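Local coordinates for tailspike protein (Siphovirus 9NA, PDB 3RIQ) that probably binds the lipopolysaccharide of Salmonella and cleaves its O-antigen chains as an endorhamnosidase, as the receptor-binding part of the phage tail, at residues Lys10-Val15 against Val31-Ile36; Val15-Tyr20 against Ile36-Asn41; Thr56-Ala61 against Lys79-His84. All blocks are in the same frame, centred on the assembly; numbering follows the deposited sequence.

Contact 1: Lys10-Val15 against Val31-Ile36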
loop_
_atom_site.group_PDB
_atom_site.type_symbol
_atom_site.label_atom_id
_atom_site.label_comp_id
_atom_site.label_asym_id
_atom_site.label_seq_id
_atom_site.Cartn_x
_atom_site.Cartn_y
_atom_site.Cartn_z
ATOM N N LYS A 10 4.444 49.256 -14.380
ATOM C CA LYS A 10 3.152 48.722 -13.963
ATOM C C LYS A 10 2.692 47.470 -14.690
ATOM O O LYS A 10 1.723 46.851 -14.252
ATOM C CB LYS A 10 2.057 49.788 -14.047
ATOM C CG LYS A 10 1.689 50.199 -15.423
ATOM C CD LYS A 10 0.709 51.381 -15.419
ATOM C CE LYS A 10 -0.666 51.082 -14.822
ATOM N NZ LYS A 10 -1.604 52.222 -15.148
ATOM N N PHE A 11 3.363 47.095 -15.778
ATOM C CA PHE A 11 2.904 45.943 -16.585
ATOM C C PHE A 11 3.932 44.812 -16.629
ATOM O O PHE A 11 5.162 45.034 -16.549
ATOM C CB PHE A 11 2.625 46.364 -18.020
ATOM C CG PHE A 11 1.528 47.391 -18.153
ATOM C CD1 PHE A 11 0.304 47.225 -17.493
ATOM C CD2 PHE A 11 1.701 48.508 -18.975
ATOM C CE1 PHE A 11 -0.726 48.200 -17.666
ATOM C CE2 PHE A 11 0.713 49.466 -19.107
ATOM C CZ PHE A 11 -0.515 49.307 -18.451
ATOM N N LYS A 12 3.415 43.592 -16.680
ATOM C CA LYS A 12 4.246 42.393 -16.755
ATOM C C LYS A 12 4.994 42.293 -18.096
ATOM O O LYS A 12 4.388 42.451 -19.144
ATOM C CB LYS A 12 3.282 41.194 -16.636
ATOM C CG LYS A 12 3.896 39.831 -16.766
ATOM C CD LYS A 12 4.579 39.417 -15.519
ATOM C CE LYS A 12 4.871 37.882 -15.527
ATOM N NZ LYS A 12 5.727 37.536 -14.388
ATOM N N TYR A 13 6.297 42.021 -18.060
ATOM C CA TYR A 13 7.076 41.803 -19.281
ATOM C C TYR A 13 6.850 40.431 -19.870
ATOM O O TYR A 13 7.053 39.400 -19.194
ATOM C CB TYR A 13 8.564 41.989 -19.001
ATOM C CG TYR A 13 9.014 43.460 -18.892
ATOM C CD1 TYR A 13 8.413 44.368 -17.997
ATOM C CD2 TYR A 13 10.011 43.929 -19.712
ATOM C CE1 TYR A 13 8.831 45.723 -17.927
ATOM C CE2 TYR A 13 10.428 45.247 -19.670
ATOM C CZ TYR A 13 9.858 46.140 -18.782
ATOM O OH TYR A 13 10.358 47.414 -18.792
ATOM N N SER A 14 6.432 40.421 -21.139
ATOM C CA SER A 14 6.310 39.187 -21.901
ATOM C C SER A 14 6.588 39.507 -23.353
ATOM O O SER A 14 6.154 40.563 -23.858
ATOM C CB SER A 14 4.903 38.585 -21.729
ATOM O OG SER A 14 4.816 37.364 -22.442
ATOM N N VAL A 15 7.325 38.620 -24.005
ATOM C CA VAL A 15 7.450 38.674 -25.454
ATOM C C VAL A 15 6.766 37.457 -26.033
ATOM O O VAL A 15 6.631 36.432 -25.343
ATOM C CB VAL A 15 8.928 38.685 -25.923
ATOM C CG1 VAL A 15 9.650 39.969 -25.433
ATOM C CG2 VAL A 15 9.637 37.411 -25.518
ATOM N N VAL A 31 12.592 39.033 -21.211
ATOM C CA VAL A 31 13.073 39.510 -19.908
ATOM C C VAL A 31 12.522 38.675 -18.752
ATOM O O VAL A 31 13.253 38.263 -17.835
ATOM C CB VAL A 31 12.677 41.003 -19.693
ATOM C CG1 VAL A 31 13.091 41.478 -18.321
ATOM C CG2 VAL A 31 13.338 41.874 -20.809
ATOM N N ASP A 32 11.222 38.441 -18.792
ATOM C CA ASP A 32 10.504 37.748 -17.696
ATOM C C ASP A 32 9.775 36.546 -18.316
ATOM O O ASP A 32 10.132 35.403 -18.068
ATOM C CB ASP A 32 9.539 38.750 -17.083
ATOM C CG ASP A 32 8.658 38.171 -15.970
ATOM O OD1 ASP A 32 8.688 36.946 -15.711
ATOM O OD2 ASP A 32 7.872 38.959 -15.389
ATOM N N SER A 33 8.755 36.822 -19.128
ATOM C CA SER A 33 7.992 35.753 -19.764
ATOM C C SER A 33 8.183 35.679 -21.279
ATOM O O SER A 33 8.477 36.679 -21.929
ATOM C CB SER A 33 6.531 35.910 -19.383
ATOM O OG SER A 33 6.421 35.795 -17.977
ATOM N N LEU A 34 8.021 34.471 -21.819
ATOM C CA LEU A 34 8.162 34.172 -23.238
ATOM C C LEU A 34 6.952 33.332 -23.600
ATOM O O LEU A 34 6.802 32.221 -23.079
ATOM C CB LEU A 34 9.501 33.448 -23.514
ATOM C CG LEU A 34 9.623 32.737 -24.874
ATOM C CD1 LEU A 34 9.347 33.656 -26.057
ATOM C CD2 LEU A 34 11.010 32.096 -24.942
ATOM N N LEU A 35 6.070 33.874 -24.432
ATOM C CA LEU A 35 4.840 33.176 -24.824
ATOM C C LEU A 35 5.019 32.486 -26.173
ATOM O O LEU A 35 5.372 33.140 -27.153
ATOM C CB LEU A 35 3.665 34.174 -24.870
ATOM C CG LEU A 35 2.340 33.617 -25.409
ATOM C CD1 LEU A 35 1.748 32.660 -24.357
ATOM C CD2 LEU A 35 1.372 34.765 -25.726
ATOM N N ILE A 36 4.785 31.176 -26.220
ATOM C CA ILE A 36 4.820 30.442 -27.513
ATOM C C ILE A 36 3.378 30.431 -28.020
ATOM O O ILE A 36 2.593 29.550 -27.668
ATOM C CB ILE A 36 5.405 29.020 -27.360
ATOM C CG1 ILE A 36 6.746 29.043 -26.579
ATOM C CG2 ILE A 36 5.537 28.346 -28.717
ATOM C CD1 ILE A 36 7.870 29.793 -27.242
HETATM O O HOH W 1 7.814 41.648 -15.549
#

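Contact 2: Val15-Tyr20 against Ile36-Asn41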
loop_
_atom_site.group_PDB
_atom_site.type_symbol
_atom_site.label_atom_id
_atom_site.label_comp_id
_atom_site.label_asym_id
_atom_site.label_seq_id
_atom_site.Cartn_x
_atom_site.Cartn_y
_atom_site.Cartn_z
ATOM N N VAL A 15 7.325 38.620 -24.005
ATOM C CA VAL A 15 7.450 38.674 -25.454
ATOM C C VAL A 15 6.766 37.457 -26.033
ATOM O O VAL A 15 6.631 36.432 -25.343
ATOM C CB VAL A 15 8.928 38.685 -25.923
ATOM C CG1 VAL A 15 9.650 39.969 -25.433
ATOM C CG2 VAL A 15 9.637 37.411 -25.518
ATOM N N LYS A 16 6.337 37.544 -27.286
ATOM C CA LYS A 16 5.633 36.415 -27.902
ATOM C C LYS A 16 6.290 36.005 -29.192
ATOM O O LYS A 16 6.731 36.859 -29.985
ATOM C CB LYS A 16 4.135 36.710 -28.097
ATOM C CG LYS A 16 3.909 37.849 -29.074
ATOM C CD LYS A 16 2.452 38.318 -29.109
ATOM C CE LYS A 16 2.236 39.473 -28.191
ATOM N NZ LYS A 16 2.903 40.741 -28.625
ATOM N N LEU A 17 6.325 34.694 -29.431
ATOM C CA LEU A 17 7.029 34.157 -30.584
ATOM C C LEU A 17 6.548 34.747 -31.911
ATOM O O LEU A 17 7.365 34.925 -32.822
ATOM C CB LEU A 17 6.923 32.629 -30.605
ATOM C CG LEU A 17 7.653 31.909 -31.762
ATOM C CD1 LEU A 17 9.161 32.209 -31.764
ATOM C CD2 LEU A 17 7.425 30.404 -31.589
ATOM N N SER A 18 5.241 35.021 -32.030
ATOM C CA SER A 18 4.694 35.508 -33.303
ATOM C C SER A 18 5.244 36.880 -33.717
ATOM O O SER A 18 5.064 37.277 -34.872
ATOM C CB SER A 18 3.161 35.517 -33.281
ATOM O OG SER A 18 2.719 36.476 -32.347
ATOM N N ASP A 19 5.942 37.576 -32.802
ATOM C CA ASP A 19 6.575 38.862 -33.137
ATOM C C ASP A 19 7.968 38.690 -33.796
ATOM O O ASP A 19 8.600 39.681 -34.173
ATOM C CB ASP A 19 6.702 39.706 -31.866
ATOM C CG ASP A 19 5.389 40.348 -31.447
ATOM O OD1 ASP A 19 4.502 40.611 -32.322
ATOM O OD2 ASP A 19 5.255 40.654 -30.228
ATOM N N TYR A 20 8.447 37.448 -33.900
ATOM C CA TYR A 20 9.826 37.148 -34.377
ATOM C C TYR A 20 9.832 36.066 -35.453
ATOM O O TYR A 20 8.862 35.311 -35.608
ATOM C CB TYR A 20 10.760 36.751 -33.212
ATOM C CG TYR A 20 10.616 37.721 -32.070
ATOM C CD1 TYR A 20 11.344 38.911 -32.047
ATOM C CD2 TYR A 20 9.680 37.498 -31.062
ATOM C CE1 TYR A 20 11.161 39.840 -31.043
ATOM C CE2 TYR A 20 9.487 38.427 -30.048
ATOM C CZ TYR A 20 10.212 39.607 -30.054
ATOM O OH TYR A 20 9.979 40.537 -29.050
ATOM N N ILE A 36 4.785 31.176 -26.220
ATOM C CA ILE A 36 4.820 30.442 -27.513
ATOM C C ILE A 36 3.378 30.431 -28.020
ATOM O O ILE A 36 2.593 29.550 -27.668
ATOM C CB ILE A 36 5.405 29.020 -27.360
ATOM C CG1 ILE A 36 6.746 29.043 -26.579
ATOM C CG2 ILE A 36 5.537 28.346 -28.717
ATOM C CD1 ILE A 36 7.870 29.793 -27.242
ATOM N N ASP A 37 3.028 31.448 -28.826
ATOM C CA ASP A 37 1.632 31.644 -29.249
ATOM C C ASP A 37 1.310 31.091 -30.639
ATOM O O ASP A 37 0.161 31.142 -31.040
ATOM C CB ASP A 37 1.234 33.136 -29.142
ATOM C CG ASP A 37 2.097 34.052 -30.008
ATOM O OD1 ASP A 37 3.269 33.713 -30.319
ATOM O OD2 ASP A 37 1.589 35.156 -30.347
ATOM N N ILE A 38 2.309 30.588 -31.362
ATOM C CA ILE A 38 2.095 29.988 -32.680
ATOM C C ILE A 38 3.035 28.801 -32.805
ATOM O O ILE A 38 4.088 28.745 -32.155
ATOM C CB ILE A 38 2.280 30.990 -33.855
ATOM C CG1 ILE A 38 3.673 31.634 -33.838
ATOM C CG2 ILE A 38 1.139 32.041 -33.884
ATOM C CD1 ILE A 38 4.010 32.338 -35.135
ATOM N N ASP A 39 2.624 27.809 -33.596
ATOM C CA ASP A 39 3.460 26.614 -33.776
ATOM C C ASP A 39 4.819 27.040 -34.369
ATOM O O ASP A 39 4.895 27.975 -35.183
ATOM C CB ASP A 39 2.807 25.630 -34.738
ATOM C CG ASP A 39 1.663 24.858 -34.133
ATOM O OD1 ASP A 39 1.453 24.857 -32.896
ATOM O OD2 ASP A 39 0.939 24.249 -34.932
ATOM N N TYR A 40 5.877 26.361 -33.953
ATOM C CA TYR A 40 7.219 26.700 -34.360
ATOM C C TYR A 40 7.879 25.507 -35.028
ATOM O O TYR A 40 8.012 24.438 -34.420
ATOM C CB TYR A 40 8.037 27.121 -33.137
ATOM C CG TYR A 40 9.400 27.611 -33.506
ATOM C CD1 TYR A 40 9.560 28.828 -34.169
ATOM C CD2 TYR A 40 10.527 26.839 -33.258
ATOM C CE1 TYR A 40 10.810 29.278 -34.547
ATOM C CE2 TYR A 40 11.794 27.282 -33.616
ATOM C CZ TYR A 40 11.922 28.513 -34.252
ATOM O OH TYR A 40 13.146 29.024 -34.607
ATOM N N ASN A 41 8.287 25.699 -36.280
ATOM C CA ASN A 41 8.959 24.662 -37.054
ATOM C C ASN A 41 10.459 24.808 -36.910
ATOM O O ASN A 41 11.077 25.723 -37.513
ATOM C CB ASN A 41 8.517 24.782 -38.516
ATOM C CG ASN A 41 7.082 24.389 -38.707
ATOM O OD1 ASN A 41 6.208 25.227 -38.925
ATOM N ND2 ASN A 41 6.826 23.111 -38.620
#

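Contact 3: Thr56-Ala61 against Lys79-His84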
loop_
_atom_site.group_PDB
_atom_site.type_symbol
_atom_site.label_atom_id
_atom_site.label_comp_id
_atom_site.label_asym_id
_atom_site.label_seq_id
_atom_site.Cartn_x
_atom_site.Cartn_y
_atom_site.Cartn_z
ATOM N N THR A 56 9.867 32.460 -17.590
ATOM C CA THR A 56 8.644 31.672 -17.623
ATOM C C THR A 56 8.323 31.439 -19.080
ATOM O O THR A 56 8.034 32.400 -19.801
ATOM C CB THR A 56 7.514 32.469 -16.964
ATOM O OG1 THR A 56 7.919 32.856 -15.645
ATOM C CG2 THR A 56 6.227 31.626 -16.889
ATOM N N ILE A 57 8.433 30.191 -19.549
ATOM C CA ILE A 57 8.184 29.889 -20.977
ATOM C C ILE A 57 6.785 29.273 -21.074
ATOM O O ILE A 57 6.571 28.099 -20.698
ATOM C CB ILE A 57 9.268 28.976 -21.588
ATOM C CG1 ILE A 57 10.629 29.656 -21.437
ATOM C CG2 ILE A 57 8.936 28.692 -23.065
ATOM C CD1 ILE A 57 11.817 28.877 -21.928
ATOM N N GLU A 58 5.823 30.091 -21.492
ATOM C CA GLU A 58 4.412 29.704 -21.453
ATOM C C GLU A 58 4.033 29.157 -22.817
ATOM O O GLU A 58 3.995 29.910 -23.793
ATOM C CB GLU A 58 3.551 30.941 -21.115
ATOM C CG GLU A 58 2.058 30.644 -21.091
ATOM C CD GLU A 58 1.590 30.140 -19.762
ATOM O OE1 GLU A 58 1.776 30.857 -18.776
ATOM O OE2 GLU A 58 1.014 29.051 -19.702
ATOM N N CYS A 59 3.792 27.850 -22.931
ATOM C CA CYS A 59 3.569 27.260 -24.269
ATOM C C CYS A 59 2.089 27.108 -24.581
ATOM O O CYS A 59 1.325 26.451 -23.825
ATOM C CB CYS A 59 4.259 25.913 -24.389
ATOM S SG CYS A 59 6.044 26.025 -24.060
ATOM N N LYS A 60 1.668 27.748 -25.676
ATOM C CA LYS A 60 0.277 27.635 -26.146
ATOM C C LYS A 60 0.233 27.154 -27.587
ATOM O O LYS A 60 -0.751 27.396 -28.302
ATOM C CB LYS A 60 -0.485 28.963 -25.985
ATOM C CG LYS A 60 -0.630 29.403 -24.516
ATOM C CD LYS A 60 -1.568 30.581 -24.316
ATOM C CE LYS A 60 -1.773 30.865 -22.862
ATOM N NZ LYS A 60 -2.890 31.853 -22.628
ATOM N N ALA A 61 1.287 26.455 -27.992
ATOM C CA ALA A 61 1.418 25.921 -29.350
ATOM C C ALA A 61 2.574 24.928 -29.328
ATOM O O ALA A 61 3.145 24.704 -28.254
ATOM C CB ALA A 61 1.665 27.068 -30.342
ATOM N N LYS A 79 10.783 28.140 -15.460
ATOM C CA LYS A 79 9.691 27.186 -15.561
ATOM C C LYS A 79 9.218 27.099 -17.000
ATOM O O LYS A 79 9.131 28.143 -17.671
ATOM C CB LYS A 79 8.519 27.585 -14.647
ATOM C CG LYS A 79 7.399 26.543 -14.554
ATOM C CD LYS A 79 6.296 27.018 -13.600
ATOM C CE LYS A 79 6.738 26.905 -12.125
ATOM N NZ LYS A 79 5.753 27.555 -11.156
ATOM N N VAL A 80 8.921 25.886 -17.467
ATOM C CA VAL A 80 8.463 25.659 -18.834
ATOM C C VAL A 80 7.079 25.020 -18.746
ATOM O O VAL A 80 6.903 23.908 -18.176
ATOM C CB VAL A 80 9.471 24.760 -19.621
ATOM C CG1 VAL A 80 9.034 24.617 -21.086
ATOM C CG2 VAL A 80 10.891 25.359 -19.554
ATOM N N ILE A 81 6.081 25.737 -19.258
ATOM C CA ILE A 81 4.673 25.409 -18.990
ATOM C C ILE A 81 4.013 24.822 -20.234
ATOM O O ILE A 81 3.904 25.479 -21.283
ATOM C CB ILE A 81 3.910 26.679 -18.550
ATOM C CG1 ILE A 81 4.630 27.318 -17.346
ATOM C CG2 ILE A 81 2.458 26.366 -18.223
ATOM C CD1 ILE A 81 4.011 28.620 -16.886
ATOM N N SER A 82 3.620 23.561 -20.109
ATOM C CA SER A 82 2.922 22.810 -21.159
ATOM C C SER A 82 3.583 22.817 -22.540
ATOM O O SER A 82 2.907 22.976 -23.533
ATOM C CB SER A 82 1.494 23.295 -21.311
ATOM O OG SER A 82 0.798 23.223 -20.071
ATOM N N PRO A 83 4.876 22.542 -22.623
ATOM C CA PRO A 83 5.441 22.403 -23.959
ATOM C C PRO A 83 4.939 21.141 -24.640
ATOM O O PRO A 83 4.457 20.225 -23.983
ATOM C CB PRO A 83 6.934 22.248 -23.672
ATOM C CG PRO A 83 6.969 21.590 -22.311
ATOM C CD PRO A 83 5.857 22.212 -21.568
ATOM N N HIS A 84 5.047 21.134 -25.964
ATOM C CA HIS A 84 4.627 19.989 -26.778
ATOM C C HIS A 84 5.609 19.760 -27.923
ATOM O O HIS A 84 5.722 20.600 -28.799
ATOM C CB HIS A 84 3.218 20.230 -27.340
ATOM C CG HIS A 84 2.605 19.030 -28.003
ATOM N ND1 HIS A 84 1.306 18.641 -27.753
ATOM C CD2 HIS A 84 3.086 18.155 -28.927
ATOM C CE1 HIS A 84 1.025 17.568 -28.483
ATOM N NE2 HIS A 84 2.079 17.268 -29.218
HETATM O O HOH W 2 5.410 23.806 -27.093
HETATM O O HOH W 3 1.568 23.675 -25.970
#

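Contact 1: Lys10-Val15 against Val31-Ile36
K12 reaches across to D32, and its side chain can be followed outward from CB. CG stands anti to the backbone N (chi1 177°) and a bend at chi2 carries the rest toward the other segment: CD and CE run beside D32 OD2, and NZ ends 2.8 Å from D32 OD2 in a salt bridge. The ammonium approaches from the syn side, somewhat out of the carboxylate plane, and the two side chains cross at about a right angle. OD2 has a second partner, a water that donates to it and accepts a hydrogen bond from Y13 N, while D32 OD1 is bridged to K60 of a second subunit. Next to this salt bridge the segments pair in parallel. S33 N donates to Y13 O, V15 N lies 3.1 Å from S33 O, and L35 N meets V15 O at 2.8 Å in a nearly straight bond. Side chains alternate about this pairing. S14 and S33 share one face; V15 and L34 share the other, where V15 CG2 meets L34 CD1 at 3.8 Å. Before the paired residues, Y13 CD2 rests 4.0 Å from V31 CB. This is the parallel pairing of strands 14-16 and 33-36 at the N-terminal end of the right-handed beta-helix of this tailspike, with helix 23-29 packed through A29 and A26 on the face of V15 and L34.

Contact 2: Val15-Tyr20 against Ile36-Asn41
The carboxylate of D37 is gripped through both oxygens by S18: OD2 takes the hydroxyl, S18 OG, at 2.6 Å, and OD1 takes the amide, S18 N, at 2.9 Å. In the right-handed beta-helix these residues lie just beyond the paired strands 14-16 and 33-36, where segment 15-20 winds into a 3-10 turn at 17-19. OD1 uses its syn lone pair toward the amide, and the hydroxyl also comes from the syn side of OD2, 16° out of the carboxylate plane. S18 OG sits between its own backbone N and carbonyl carbon (chi1 67°), which brings hydroxyl and amide to the same carboxylate and so restrains its rotation. The aliphatic part of K16 runs past D37, with CD 3.5 Å from OD2, but its NZ turns to D19 OD2, a salt bridge of 2.8 Å, and to the backbone O of D8 of a third subunit. L17 points into the contact and packs between I36 and Y40, whose hydroxyl is bonded to E46 and L23. L17 CD2 touches I36 CG2 at 4.0 Å and, crossing the tyrosine side chain at about a right angle, lies 3.7 Å from Y40 CB.

Contact 3: Thr56-Ala61 against Lys79-His84
Strands 56-59 and 79-81 run side by side in the same direction, their axes 4.8 Å apart and only 7° from parallel, with T56 beside K79, I57 beside V80 and E58 beside I81. I57 uses both its backbone groups toward the partner strand: its N donates to K79 O at 2.9 Å and its O accepts from I81 N at 2.8 Å, both bonds almost straight. The next bond, from C59 N to I81 O, is more bent, at 150°.

On the face of T56 and E58, I81 is the central side chain. Its CD1 comes within 3.7 Å of T56 CG2, while its CG2 lies 3.4 Å from E58 OE2. The glutamate gets there because its chain, extended at chi1, bends at chi2 (86°), folding the carboxylate back over the isoleucine. T56 OG1 has its polar partner in K60 of a second subunit. This is the stacking of successive coils in a right-handed beta-helix: strand 56-59 is also paired with 33-36 on its other side, and 79-87 pairs in parallel with 156-159. I57 and V80, partners in the parallel register, point to the opposite face, where both touch W71.

Past the paired strands the two segments are held differently. C59 SG, placed beside its backbone N, packs at 3.9 Å against P83 CB, and its CB sits close to the carbonyls of I81 and S82. S82 has a positive phi, turning segment 79-84 out of the regular strand course. There one water links the two segments, donating to A61 O and accepting from H84 N at 2.9 Å.

Overall arrangement
Contacts 1, 2 and 3 cluster at the N-terminal end of the beta-helix, their centres 11 to 13 Å apart. Contacts 1 and 2 share V15 and I36 and alternate along the chain, contact 2 continuing both segments from where contact 1 leaves them; L35 O and L17 N probably bond where the two meet. Contact 3 follows in sequence. Strand 33-36 lies between 14-16 and 56-59, so probable bonds such as L34 O to E58 N and I36 O to K60 N carry the parallel pairing from contact 1 into contact 3. All three contacts also touch neighbouring subunits, so these first coils lie at the trimer interface.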